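Side-chain contacts in heat-inducible transcription repressor HrcA (Thermotoga maritima, PDB 1STZ), which probably represses class I heat shock genes, the grpE-dnaK-dnaJ and groELS operons, by binding DNA: residues Glu89-Leu92 / Lys93-Lys96; Pro116-Val119 / Leu120-Ala123; Leu182-Glu185 / Glu186-Arg189; Lys313-Arg316 / Asn317-Phe321. One frame throughout, in Å; residues are numbered along the deposited sequence.

Contact 1: Glu89-Leu92 / Lys93-Lys96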
loop_
_atom_site.group_PDB
_atom_site.type_symbol
_atom_site.label_atom_id
_atom_site.label_comp_id
_atom_site.label_asym_id
_atom_site.label_seq_id
_atom_site.Cartn_x
_atom_site.Cartn_y
_atom_site.Cartn_z
ATOM N N GLU A 89 -15.392 -22.983 12.148
ATOM C CA GLU A 89 -16.659 -22.561 12.750
ATOM C C GLU A 89 -16.439 -21.785 14.050
ATOM O O GLU A 89 -17.146 -20.826 14.325
ATOM C CB GLU A 89 -17.566 -23.765 13.036
ATOM C CG GLU A 89 -18.138 -24.451 11.799
ATOM C CD GLU A 89 -19.050 -23.543 10.999
ATOM O OE1 GLU A 89 -19.951 -22.900 11.595
ATOM O OE2 GLU A 89 -18.875 -23.466 9.767
ATOM N N GLU A 90 -15.457 -22.207 14.841
ATOM C CA GLU A 90 -15.153 -21.539 16.101
ATOM C C GLU A 90 -14.479 -20.187 15.877
ATOM O O GLU A 90 -14.736 -19.251 16.627
ATOM C CB GLU A 90 -14.285 -22.426 17.001
ATOM C CG GLU A 90 -15.043 -23.608 17.610
ATOM C CD GLU A 90 -16.111 -23.198 18.629
ATOM O OE1 GLU A 90 -15.986 -22.109 19.257
ATOM O OE2 GLU A 90 -17.084 -23.975 18.808
ATOM N N MET A 91 -13.644 -20.066 14.845
ATOM C CA MET A 91 -13.018 -18.768 14.539
ATOM C C MET A 91 -14.031 -17.796 13.980
ATOM O O MET A 91 -13.940 -16.608 14.241
ATOM C CB MET A 91 -11.857 -18.896 13.553
ATOM C CG MET A 91 -10.692 -19.718 14.075
ATOM S SD MET A 91 -9.380 -18.751 14.897
ATOM C CE MET A 91 -10.272 -17.565 15.909
ATOM N N LEU A 92 -14.993 -18.309 13.216
ATOM C CA LEU A 92 -16.049 -17.481 12.626
ATOM C C LEU A 92 -16.867 -16.842 13.750
ATOM O O LEU A 92 -17.204 -15.672 13.696
ATOM C CB LEU A 92 -16.952 -18.334 11.730
ATOM C CG LEU A 92 -17.435 -17.751 10.404
ATOM C CD1 LEU A 92 -18.047 -18.859 9.582
ATOM C CD2 LEU A 92 -18.442 -16.635 10.609
ATOM N N LYS A 93 -17.146 -17.644 14.776
ATOM C CA LYS A 93 -17.884 -17.230 15.965
ATOM C C LYS A 93 -17.140 -16.154 16.756
ATOM O O LYS A 93 -17.756 -15.203 17.235
ATOM C CB LYS A 93 -18.126 -18.455 16.854
ATOM C CG LYS A 93 -19.108 -18.271 17.995
ATOM C CD LYS A 93 -20.479 -18.856 17.667
ATOM C CE LYS A 93 -20.467 -20.383 17.554
ATOM N NZ LYS A 93 -21.833 -20.895 17.246
ATOM N N ILE A 94 -15.824 -16.310 16.882
ATOM C CA ILE A 94 -14.985 -15.353 17.606
ATOM C C ILE A 94 -14.766 -14.070 16.786
ATOM O O ILE A 94 -14.535 -13.003 17.353
ATOM C CB ILE A 94 -13.631 -16.011 18.007
ATOM C CG1 ILE A 94 -13.862 -17.101 19.061
ATOM C CG2 ILE A 94 -12.649 -14.972 18.543
ATOM C CD1 ILE A 94 -12.736 -18.130 19.152
ATOM N N SER A 95 -14.881 -14.167 15.461
ATOM C CA SER A 95 -14.741 -13.001 14.584
ATOM C C SER A 95 -15.956 -12.056 14.622
ATOM O O SER A 95 -15.931 -10.988 14.010
ATOM C CB SER A 95 -14.468 -13.448 13.146
ATOM O OG SER A 95 -13.233 -14.143 13.061
ATOM N N LYS A 96 -17.012 -12.458 15.331
ATOM C CA LYS A 96 -18.228 -11.648 15.507
ATOM C C LYS A 96 -18.285 -10.977 16.879
ATOM O O LYS A 96 -19.300 -10.376 17.248
ATOM C CB LYS A 96 -19.462 -12.534 15.346
ATOM C CG LYS A 96 -19.691 -13.031 13.933
ATOM C CD LYS A 96 -20.882 -13.977 13.905
ATOM C CE LYS A 96 -21.160 -14.526 12.516
ATOM N NZ LYS A 96 -21.304 -13.434 11.511
#
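Met91 to Ser95 and Leu92 to Lys96 are local contacts, one helical turn apart, toward the C-terminal end of helix 81-94. This helix follows the N-terminal helices and the small two-stranded sheet 68-69/78-79, an order consistent with the winged helix-turn-helix expected for HrcA. Regular i to i+4 backbone bonds run from Lys93 N to Glu89 O and from Ile94 N to Glu90 O. The next carbonyl, Met91 O, receives Ser95 N at 2.9 Å, bent to 136° at the hydrogen. Ser95 N also has a weak bond to Leu92 O. The apolar pairs are modest. Met91 bends at its second and third torsions, which brings CE to 4.1 Å from Ile94 CD1, and the two chains cross obliquely. Ile94 CD1 also lies 3.4 Å from Glu90 O. Leu92 and Lys96 run side by side in the same direction, with Leu92 CD2 3.9 Å from Lys96 CE. Lys93 has no close acid across this contact. Its NZ stays 5.9 Å from Glu90 OE2, too far for a salt bridge, and any attraction is probably weak. Glu89 uses OE2 for a salt bridge with Arg85, one turn earlier. Ser95 OG sits beside its own backbone N (chi1 -63°), which turns the hydroxyl back over the preceding turn. There OG has two acceptors within reach for its single proton, Asp315 OD1 on helix 314-334 and, 2.8 Å from Ser95 OG, Met91 O.

Contact 2: Pro116-Val119 / Leu120-Ala123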
loop_
_atom_site.group_PDB
_atom_site.type_symbol
_atom_site.label_atom_id
_atom_site.label_comp_id
_atom_site.label_asym_id
_atom_site.label_seq_id
_atom_site.Cartn_x
_atom_site.Cartn_y
_atom_site.Cartn_z
ATOM N N PRO A 116 -13.031 -1.551 -15.292
ATOM C CA PRO A 116 -13.387 -2.686 -14.438
ATOM C C PRO A 116 -12.331 -3.805 -14.470
ATOM O O PRO A 116 -12.164 -4.467 -13.459
ATOM C CB PRO A 116 -14.741 -3.143 -14.994
ATOM C CG PRO A 116 -14.812 -2.607 -16.380
ATOM C CD PRO A 116 -14.039 -1.310 -16.341
ATOM N N GLU A 117 -11.613 -3.966 -15.578
ATOM C CA GLU A 117 -10.598 -5.003 -15.707
ATOM C C GLU A 117 -9.438 -4.759 -14.742
ATOM O O GLU A 117 -8.972 -5.689 -14.078
ATOM C CB GLU A 117 -10.108 -5.101 -17.156
ATOM C CG GLU A 117 -8.972 -6.089 -17.412
ATOM C CD GLU A 117 -9.335 -7.543 -17.099
ATOM O OE1 GLU A 117 -8.402 -8.323 -16.818
ATOM O OE2 GLU A 117 -10.542 -7.903 -17.124
ATOM N N LYS A 118 -8.994 -3.510 -14.654
ATOM C CA LYS A 118 -7.934 -3.135 -13.731
ATOM C C LYS A 118 -8.384 -3.282 -12.250
ATOM O O LYS A 118 -7.576 -3.627 -11.378
ATOM C CB LYS A 118 -7.462 -1.706 -14.036
ATOM C CG LYS A 118 -6.356 -1.185 -13.131
ATOM C CD LYS A 118 -5.058 -1.975 -13.296
ATOM C CE LYS A 118 -3.920 -1.337 -12.490
ATOM N NZ LYS A 118 -2.590 -1.583 -13.119
ATOM N N VAL A 119 -9.659 -3.036 -11.976
ATOM C CA VAL A 119 -10.171 -3.185 -10.622
ATOM C C VAL A 119 -10.165 -4.670 -10.228
ATOM O O VAL A 119 -9.764 -4.999 -9.128
ATOM C CB VAL A 119 -11.588 -2.601 -10.430
ATOM C CG1 VAL A 119 -12.108 -2.955 -9.057
ATOM C CG2 VAL A 119 -11.576 -1.092 -10.591
ATOM N N LEU A 120 -10.588 -5.547 -11.132
ATOM C CA LEU A 120 -10.543 -6.993 -10.896
ATOM C C LEU A 120 -9.096 -7.470 -10.748
ATOM O O LEU A 120 -8.807 -8.345 -9.932
ATOM C CB LEU A 120 -11.224 -7.763 -12.032
ATOM C CG LEU A 120 -12.717 -7.501 -12.250
ATOM C CD1 LEU A 120 -13.248 -8.331 -13.425
ATOM C CD2 LEU A 120 -13.534 -7.737 -10.983
ATOM N N PHE A 121 -8.200 -6.900 -11.542
ATOM C CA PHE A 121 -6.770 -7.220 -11.494
ATOM C C PHE A 121 -6.176 -6.914 -10.112
ATOM O O PHE A 121 -5.443 -7.723 -9.549
ATOM C CB PHE A 121 -5.989 -6.419 -12.555
ATOM C CG PHE A 121 -4.500 -6.738 -12.578
ATOM C CD1 PHE A 121 -3.595 -5.969 -11.871
ATOM C CD2 PHE A 121 -4.022 -7.846 -13.274
ATOM C CE1 PHE A 121 -2.233 -6.280 -11.876
ATOM C CE2 PHE A 121 -2.657 -8.155 -13.289
ATOM C CZ PHE A 121 -1.769 -7.380 -12.587
ATOM N N LEU A 122 -6.490 -5.732 -9.576
ATOM C CA LEU A 122 -5.984 -5.329 -8.282
ATOM C C LEU A 122 -6.553 -6.187 -7.165
ATOM O O LEU A 122 -5.830 -6.582 -6.270
ATOM C CB LEU A 122 -6.273 -3.862 -8.004
ATOM C CG LEU A 122 -5.495 -2.899 -8.896
ATOM C CD1 LEU A 122 -6.115 -1.506 -8.848
ATOM C CD2 LEU A 122 -4.026 -2.850 -8.480
ATOM N N ALA A 123 -7.847 -6.460 -7.230
ATOM C CA ALA A 123 -8.509 -7.285 -6.230
ATOM C C ALA A 123 -7.922 -8.698 -6.183
ATOM O O ALA A 123 -7.603 -9.187 -5.107
ATOM C CB ALA A 123 -10.037 -7.330 -6.463
#
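Lys118 meets Leu122 and Phe121 along one flank of the first turns of helix 116-131. The Leu122 side chain leaves the helix to the side, and its CG and CD1 lean back on the Lys118 carbonyl. Its CB lies 3.6 Å from Lys118 O. Chi1 (-68°) places CG beside the backbone N, which brings it within 3.3 Å of Lys118 O. Lys118 CE is 4.2 Å from this CG. At the tip, Leu122 CD1 is 3.6 Å from Lys118 O, and both methyls lie 4.3 Å from Lys118 CE. The lysine's methylene chain runs loosely alongside. Its CD also approaches the Phe121 ring obliquely, 4.5 Å from Phe121 CD1. Beyond the helix, Leu122 also packs on Phe108 and Leu113. Underneath, four i to i+4 backbone bonds are all present; Leu120 N to Pro116 O is nearly straight, at 164°. Glu117 turns away to a salt bridge with Arg139. On another side Val119, Leu120 and Ala123 pack against helix 314-334. This is a helix with one face buried against helix 314-334 and Lys118 and Phe121 on the exposed side, here in the C-terminal domain, whose family belongs to the GAF clan.

Contact 3: Leu182-Glu185 / Glu186-Arg189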
loop_
_atom_site.group_PDB
_atom_site.type_symbol
_atom_site.label_atom_id
_atom_site.label_comp_id
_atom_site.label_asym_id
_atom_site.label_seq_id
_atom_site.Cartn_x
_atom_site.Cartn_y
_atom_site.Cartn_z
ATOM N N LEU A 182 -7.092 9.602 -41.298
ATOM C CA LEU A 182 -8.458 9.444 -41.799
ATOM C C LEU A 182 -9.348 10.404 -41.009
ATOM O O LEU A 182 -8.887 11.019 -40.045
ATOM C CB LEU A 182 -8.941 8.003 -41.633
ATOM C CG LEU A 182 -7.983 6.899 -42.094
ATOM C CD1 LEU A 182 -8.514 5.522 -41.690
ATOM C CD2 LEU A 182 -7.738 6.963 -43.592
ATOM N N ASN A 183 -10.607 10.548 -41.417
ATOM C CA ASN A 183 -11.540 11.429 -40.715
ATOM C C ASN A 183 -12.098 10.695 -39.500
ATOM O O ASN A 183 -12.974 9.836 -39.622
ATOM C CB ASN A 183 -12.662 11.904 -41.646
ATOM C CG ASN A 183 -13.391 13.127 -41.103
ATOM O OD1 ASN A 183 -13.812 13.155 -39.938
ATOM N ND2 ASN A 183 -13.543 14.140 -41.941
ATOM N N TRP A 184 -11.557 11.019 -38.325
ATOM C CA TRP A 184 -11.808 10.229 -37.129
ATOM C C TRP A 184 -13.183 10.507 -36.529
ATOM O O TRP A 184 -13.823 9.603 -36.010
ATOM C CB TRP A 184 -10.685 10.442 -36.098
ATOM C CG TRP A 184 -9.336 10.078 -36.645
ATOM C CD1 TRP A 184 -8.273 10.911 -36.835
ATOM C CD2 TRP A 184 -8.918 8.788 -37.112
ATOM N NE1 TRP A 184 -7.220 10.222 -37.390
ATOM C CE2 TRP A 184 -7.588 8.913 -37.561
ATOM C CE3 TRP A 184 -9.535 7.533 -37.193
ATOM C CZ2 TRP A 184 -6.869 7.843 -38.086
ATOM C CZ3 TRP A 184 -8.814 6.462 -37.701
ATOM C CH2 TRP A 184 -7.496 6.627 -38.142
ATOM N N GLU A 185 -13.643 11.750 -36.611
ATOM C CA GLU A 185 -14.975 12.105 -36.103
ATOM C C GLU A 185 -16.095 11.327 -36.819
ATOM O O GLU A 185 -17.070 10.903 -36.194
ATOM C CB GLU A 185 -15.227 13.611 -36.250
ATOM C CG GLU A 185 -16.198 14.149 -35.209
ATOM C CD GLU A 185 -16.340 15.657 -35.246
ATOM O OE1 GLU A 185 -16.301 16.241 -36.346
ATOM O OE2 GLU A 185 -16.481 16.253 -34.158
ATOM N N GLU A 186 -15.936 11.153 -38.129
ATOM C CA GLU A 186 -16.913 10.444 -38.945
ATOM C C GLU A 186 -16.822 8.944 -38.711
ATOM O O GLU A 186 -17.844 8.263 -38.657
ATOM C CB GLU A 186 -16.712 10.750 -40.433
ATOM C CG GLU A 186 -17.141 12.155 -40.837
ATOM C CD GLU A 186 -17.045 12.408 -42.334
ATOM O OE1 GLU A 186 -17.218 13.578 -42.754
ATOM O OE2 GLU A 186 -16.793 11.448 -43.094
ATOM N N ILE A 187 -15.603 8.427 -38.577
ATOM C CA ILE A 187 -15.423 7.003 -38.304
ATOM C C ILE A 187 -16.007 6.636 -36.941
ATOM O O ILE A 187 -16.535 5.550 -36.763
ATOM C CB ILE A 187 -13.938 6.586 -38.456
ATOM C CG1 ILE A 187 -13.571 6.571 -39.946
ATOM C CG2 ILE A 187 -13.691 5.200 -37.875
ATOM C CD1 ILE A 187 -12.102 6.406 -40.228
ATOM N N GLU A 188 -15.949 7.564 -35.995
ATOM C CA GLU A 188 -16.498 7.337 -34.665
ATOM C C GLU A 188 -18.007 7.291 -34.752
ATOM O O GLU A 188 -18.647 6.521 -34.049
ATOM C CB GLU A 188 -16.073 8.458 -33.722
ATOM C CG GLU A 188 -16.528 8.309 -32.280
ATOM C CD GLU A 188 -16.019 9.461 -31.428
ATOM O OE1 GLU A 188 -16.267 10.619 -31.802
ATOM O OE2 GLU A 188 -15.348 9.219 -30.404
ATOM N N ARG A 189 -18.575 8.141 -35.607
ATOM C CA ARG A 189 -20.006 8.108 -35.834
ATOM C C ARG A 189 -20.400 6.748 -36.373
ATOM O O ARG A 189 -21.308 6.121 -35.844
ATOM C CB ARG A 189 -20.451 9.204 -36.789
ATOM C CG ARG A 189 -20.543 10.561 -36.142
ATOM C CD ARG A 189 -20.695 11.662 -37.156
ATOM N NE ARG A 189 -20.594 12.982 -36.554
ATOM C CZ ARG A 189 -20.092 14.049 -37.158
ATOM N NH1 ARG A 189 -19.644 13.993 -38.411
ATOM N NH2 ARG A 189 -20.046 15.199 -36.506
HETATM O O HOH W 1 -17.693 11.625 -33.658
#
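Ile187 fills the tight part of this contact, at the start of helix 184-195. Its CD1 lies 3.8 Å from Leu182 CB and crosses that side chain. The same methyl is 4.1 Å from Trp184 CE3, with the two chains side by side and the indole met obliquely. Trp184 is buried; it packs on Pro154 and its ring meets Phe216, while Ile187 packs on Leu152. Glu188 is also tied to strand 149-154, its OE2 taking Leu152 N. A water donates to Glu188 OE1 and, at 2.7 Å, to Glu185 O. The other pairs are polar and looser. Asn183 is the N-cap, and its OD1 accepts from Glu186 N in a weak bond of 3.4 Å. With CG trans to its own nitrogen (chi1 -162°), Asn183 lays its amide against the Glu186 carboxylate, the planes stacked 18° apart. Glu185 CG lies over one face of the Arg189 guanidinium. Glu185 OE1 and Arg189 NH2, 3.9 Å apart, form a long salt bridge of charges only, since no N-H points at the oxygen. Glu186 and Arg189 also touch a crystal neighbour. The chemistry implies a helix start held mainly by apolar packing and the Glu188 link, with weak capping and a probably small electrostatic gain.

Contact 4: Lys313-Arg316 / Asn317-Phe321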
loop_
_atom_site.group_PDB
_atom_site.type_symbol
_atom_site.label_atom_id
_atom_site.label_comp_id
_atom_site.label_asym_id
_atom_site.label_seq_id
_atom_site.Cartn_x
_atom_site.Cartn_y
_atom_site.Cartn_z
ATOM N N LYS A 313 -4.359 -20.370 7.248
ATOM C CA LYS A 313 -4.911 -19.489 8.270
ATOM C C LYS A 313 -6.327 -19.059 7.903
ATOM O O LYS A 313 -6.504 -18.038 7.240
ATOM C CB LYS A 313 -3.997 -18.272 8.420
ATOM C CG LYS A 313 -2.589 -18.628 8.933
ATOM C CD LYS A 313 -1.717 -17.393 9.061
ATOM C CE LYS A 313 -0.564 -17.595 10.056
ATOM N NZ LYS A 313 0.256 -16.348 10.198
ATOM N N TYR A 314 -7.326 -19.844 8.333
ATOM C CA TYR A 314 -8.708 -19.662 7.915
ATOM C C TYR A 314 -9.296 -18.289 8.276
ATOM O O TYR A 314 -10.019 -17.711 7.477
ATOM C CB TYR A 314 -9.610 -20.787 8.459
ATOM C CG TYR A 314 -9.406 -22.112 7.726
ATOM C CD1 TYR A 314 -8.469 -23.048 8.170
ATOM C CD2 TYR A 314 -10.143 -22.412 6.585
ATOM C CE1 TYR A 314 -8.275 -24.263 7.485
ATOM C CE2 TYR A 314 -9.966 -23.602 5.901
ATOM C CZ TYR A 314 -9.028 -24.518 6.348
ATOM O OH TYR A 314 -8.875 -25.667 5.630
ATOM N N ASP A 315 -8.980 -17.777 9.456
ATOM C CA ASP A 315 -9.536 -16.504 9.931
ATOM C C ASP A 315 -8.995 -15.378 9.059
ATOM O O ASP A 315 -9.730 -14.511 8.634
ATOM C CB ASP A 315 -9.148 -16.271 11.397
ATOM C CG ASP A 315 -10.071 -15.302 12.129
ATOM O OD1 ASP A 315 -10.716 -14.430 11.516
ATOM O OD2 ASP A 315 -10.185 -15.327 13.374
ATOM N N ARG A 316 -7.704 -15.407 8.783
ATOM C CA ARG A 316 -7.100 -14.405 7.901
ATOM C C ARG A 316 -7.752 -14.478 6.518
ATOM O O ARG A 316 -8.158 -13.455 5.977
ATOM C CB ARG A 316 -5.578 -14.585 7.833
ATOM C CG ARG A 316 -4.840 -13.662 6.868
ATOM C CD ARG A 316 -3.517 -14.224 6.340
ATOM N NE ARG A 316 -3.678 -15.515 5.662
ATOM C CZ ARG A 316 -2.685 -16.339 5.312
ATOM N NH1 ARG A 316 -1.426 -16.034 5.568
ATOM N NH2 ARG A 316 -2.956 -17.495 4.717
ATOM N N ASN A 317 -7.902 -15.684 5.984
ATOM C CA ASN A 317 -8.421 -15.858 4.627
ATOM C C ASN A 317 -9.870 -15.388 4.490
ATOM O O ASN A 317 -10.240 -14.788 3.477
ATOM C CB ASN A 317 -8.316 -17.315 4.157
ATOM C CG ASN A 317 -6.890 -17.793 4.021
ATOM O OD1 ASN A 317 -5.940 -17.028 4.152
ATOM N ND2 ASN A 317 -6.734 -19.078 3.775
ATOM N N HIS A 318 -10.681 -15.695 5.498
ATOM C CA HIS A 318 -12.077 -15.270 5.549
ATOM C C HIS A 318 -12.167 -13.763 5.581
ATOM O O HIS A 318 -12.935 -13.158 4.835
ATOM C CB HIS A 318 -12.812 -15.818 6.776
ATOM C CG HIS A 318 -14.241 -15.391 6.833
ATOM N ND1 HIS A 318 -14.679 -14.369 7.645
ATOM C CD2 HIS A 318 -15.328 -15.818 6.142
ATOM C CE1 HIS A 318 -15.972 -14.182 7.448
ATOM N NE2 HIS A 318 -16.393 -15.051 6.547
ATOM N N ARG A 319 -11.377 -13.153 6.448
ATOM C CA ARG A 319 -11.394 -11.709 6.613
ATOM C C ARG A 319 -11.007 -10.978 5.327
ATOM O O ARG A 319 -11.661 -10.021 4.945
ATOM C CB ARG A 319 -10.439 -11.339 7.726
ATOM C CG ARG A 319 -10.262 -9.866 7.998
ATOM C CD ARG A 319 -8.879 -9.555 8.540
ATOM N NE ARG A 319 -8.542 -10.511 9.573
ATOM C CZ ARG A 319 -7.347 -11.039 9.808
ATOM N NH1 ARG A 319 -6.268 -10.701 9.121
ATOM N NH2 ARG A 319 -7.236 -11.919 10.784
ATOM N N VAL A 320 -9.926 -11.415 4.701
ATOM C CA VAL A 320 -9.409 -10.787 3.509
ATOM C C VAL A 320 -10.380 -10.976 2.336
ATOM O O VAL A 320 -10.596 -10.048 1.572
ATOM C CB VAL A 320 -8.018 -11.336 3.137
ATOM C CG1 VAL A 320 -7.577 -10.841 1.791
ATOM C CG2 VAL A 320 -7.011 -10.922 4.156
ATOM N N PHE A 321 -10.995 -12.153 2.246
ATOM C CA PHE A 321 -11.860 -12.524 1.127
ATOM C C PHE A 321 -13.114 -11.720 1.209
ATOM O O PHE A 321 -13.501 -11.079 0.252
ATOM C CB PHE A 321 -12.160 -14.008 1.182
ATOM C CG PHE A 321 -12.896 -14.561 -0.018
ATOM C CD1 PHE A 321 -12.193 -15.068 -1.088
ATOM C CD2 PHE A 321 -14.282 -14.683 -0.012
ATOM C CE1 PHE A 321 -12.846 -15.646 -2.162
ATOM C CE2 PHE A 321 -14.955 -15.260 -1.088
ATOM C CZ PHE A 321 -14.241 -15.725 -2.170
HETATM O O HOH W 2 -10.518 -11.894 11.840
#
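The N-terminal turns of helix 314-334 hold this contact, with Lys313 at the N-cap position and Arg316 gripping the next residue, Asn317. Arg316 comes side-on and gives two bonds to one atom. Its NE and its NH2 each reach Asn317 OD1 at 3.1 Å. The guanidinium and amide planes are only 17° apart, and OD1 lies in the guanidinium plane. The NH2 bond arrives in the carbonyl plane on a lone pair, whereas NE is tilted from that plane. A bend at the third torsion of Arg316 (chi3 57°) folds the head back to make this grip, and Lys313 CB lies over one guanidinium face. Asn317 is buried and its other end is held too, since ND2 bonds to Thr312 OG1. Alanine in place of Arg316 removes both donors, and the buried Asn317 OD1 would probably be left without these partners and the amide less fixed in rotation. Arg319 sets its guanidinium over Arg316 CA, 3.8 Å from Arg319 NH2. Its plane stands 76° from that of Arg316. A water donates to Asp315 OD1, also bonded to Ser95 OG, at 2.6 Å and accepts a weak bond from Arg319 NE. Arg319 NH1 makes salt bridges with Asp102 and with Glu180 of the second subunit, so this turn takes part in a subunit contact. Around it, Asn317 and Val320 pack on helix 116-131, Tyr314 and His318 on Tyr88 of helix 81-94, and the same two residues on strand 287-296.

Overall arrangement
Along the chain the contacts come in the order 1, 2, 3, 4, yet contacts 1 and 4 are neighbours, their centres about 11 Å apart. They touch where helix 81-94 meets helix 314-334, so the N-terminal part is joined to the last helix of the chain. Contact 2 lies about 20 Å from contact 4 between centres, and its helix 116-131 packs on helix 314-334. Contact 3 is remote, its centre about 59 Å from that of contact 1, on helix 184-195 beside strand 149-154. In the second subunit, Gln179 and Glu180, shortly before 182-185, meet contact 4, so this distant region takes part in assembly.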